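Local atomic coordinates of polyketide synthase PksL (Bacillus subtilis, PDB entry 5E1V), a protein that probably dehydrates beta-hydroxyacyl intermediates during bacillaene assembly, through the dehydratase domain of a split module in a trans-AT polyketide synthase. Residues I87-I92 with L105-D110. Sequence-based numbering, arbitrary orientation.
Sequences ITAKGI and LYMKAD
Ile87 and Ala109 face each other as a hydrogen-bonded antiparallel pair, with Ile87 N giving a short bond of 2.7 Å to Ala109 O. The return bond, Ala109 N to Ile87 O, is longer at 3.1 Å and less straight. On the face that also carries Ala89, Met107 and Ala109, the two branches of Ile87 part. CG1 lies beside the backbone N (chi1 -60°) and carries CD1 to Ala109 CB at 4.0 Å, while CG2 turns toward the methyl of Met107. That methyl gets there because the Met107 chain folds at chi2 and again at chi3 (-88° and -73°), bringing CE to 3.9 Å from Ala89 CB. Cutting Ile87 back to an alanine would probably open a gap beside Ala109 CB and Met107 CE and leave that bent methyl freer to turn. This is the hairpin of strands 84-94 and 104-112, and its apolar face packs against helix 34-44, with Ile87 and Met107 both touching Ile38, as expected of a hotdog fold, whose sheet wraps a central helix. Ala89 sits where the pairing slips by one residue. Its N bonds to Met107 O at 2.9 Å, but its O is shared, taking Tyr106 N at 3.0 Å and, weakly, Met107 N, so Tyr106 and Met107 together oppose one residue in a classic beta bulge. From the bulge itself, the Tyr106 ring turns its edge to the backbone of Gly91, whose N lies in the ring plane, 3.7 Å from Tyr106 CD2.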
# COMPACT_ATOMS: atom_id res chain seq x y z
N ILE A 87 7.11 15.06 5.61
CA ILE A 87 7.98 13.96 5.19
C ILE A 87 8.35 14.16 3.72
O ILE A 87 7.52 14.43 2.89
CB ILE A 87 7.18 12.63 5.34
CG1 ILE A 87 6.73 12.37 6.77
CG2 ILE A 87 8.03 11.43 4.90
CD1 ILE A 87 5.53 11.48 6.80
N THR A 88 9.61 13.98 3.39
CA THR A 88 10.01 13.98 1.98
C THR A 88 10.97 12.77 1.74
O THR A 88 11.78 12.41 2.63
CB THR A 88 10.79 15.29 1.70
OG1 THR A 88 11.95 15.21 2.55
CG2 THR A 88 10.03 16.51 2.08
N ALA A 89 10.84 12.08 0.60
CA ALA A 89 11.72 10.98 0.37
C ALA A 89 12.38 11.25 -0.99
O ALA A 89 11.73 11.33 -2.00
CB ALA A 89 10.99 9.69 0.35
N LYS A 90 13.67 11.43 -0.95
CA LYS A 90 14.40 11.73 -2.16
C LYS A 90 15.56 10.74 -2.26
O LYS A 90 16.20 10.41 -1.27
CB LYS A 90 14.89 13.18 -2.12
CG LYS A 90 15.39 13.59 -0.77
CD LYS A 90 15.77 15.08 -0.75
CE LYS A 90 14.59 15.98 -0.48
NZ LYS A 90 14.74 16.57 0.87
N GLY A 91 15.82 10.28 -3.47
CA GLY A 91 16.78 9.27 -3.65
C GLY A 91 17.80 9.53 -4.77
O GLY A 91 17.56 10.25 -5.74
N ILE A 92 18.92 8.91 -4.59
CA ILE A 92 20.02 8.90 -5.56
C ILE A 92 20.34 7.47 -5.99
O ILE A 92 20.56 6.62 -5.16
CB ILE A 92 21.29 9.46 -4.85
CG1 ILE A 92 20.99 10.86 -4.32
CG2 ILE A 92 22.46 9.40 -5.81
CD1 ILE A 92 22.02 11.50 -3.37
N LEU A 105 13.01 13.40 -6.38
CA LEU A 105 11.85 13.33 -5.47
C LEU A 105 10.91 12.16 -5.80
O LEU A 105 10.35 11.97 -6.92
CB LEU A 105 11.09 14.67 -5.41
CG LEU A 105 9.95 14.71 -4.38
CD1 LEU A 105 10.43 14.75 -2.96
CD2 LEU A 105 8.99 15.85 -4.66
N TYR A 106 10.74 11.30 -4.79
CA TYR A 106 9.81 10.22 -4.93
C TYR A 106 8.46 10.41 -4.25
O TYR A 106 7.44 9.95 -4.81
CB TYR A 106 10.51 8.92 -4.43
CG TYR A 106 11.62 8.47 -5.38
CD1 TYR A 106 11.31 7.74 -6.54
CD2 TYR A 106 12.93 8.70 -5.10
CE1 TYR A 106 12.30 7.32 -7.39
CE2 TYR A 106 13.94 8.27 -5.95
CZ TYR A 106 13.61 7.57 -7.07
OH TYR A 106 14.59 7.09 -7.92
N MET A 107 8.42 10.93 -3.04
CA MET A 107 7.17 10.93 -2.23
C MET A 107 7.29 12.12 -1.26
O MET A 107 8.34 12.41 -0.74
CB MET A 107 7.07 9.56 -1.47
CG MET A 107 5.90 9.42 -0.55
SD MET A 107 6.31 10.05 1.04
CE MET A 107 7.43 8.79 1.74
N LYS A 108 6.17 12.71 -0.90
CA LYS A 108 6.08 13.58 0.26
C LYS A 108 4.75 13.25 0.97
O LYS A 108 3.85 12.71 0.36
CB LYS A 108 5.90 15.02 -0.24
CG LYS A 108 7.13 15.63 -0.85
CD LYS A 108 6.75 16.99 -1.54
CE LYS A 108 6.88 18.08 -0.53
NZ LYS A 108 6.36 19.38 -1.07
N ALA A 109 4.63 13.65 2.22
CA ALA A 109 3.49 13.35 3.02
C ALA A 109 3.55 14.17 4.29
O ALA A 109 4.57 14.73 4.65
CB ALA A 109 3.49 11.83 3.39
N ASP A 110 2.44 14.18 5.01
CA ASP A 110 2.35 14.79 6.31
C ASP A 110 2.01 13.72 7.34
O ASP A 110 1.26 12.80 7.03
CB ASP A 110 1.24 15.82 6.36
CG ASP A 110 1.41 16.94 5.26
OD1 ASP A 110 2.55 17.38 5.04
OD2 ASP A 110 0.39 17.30 4.62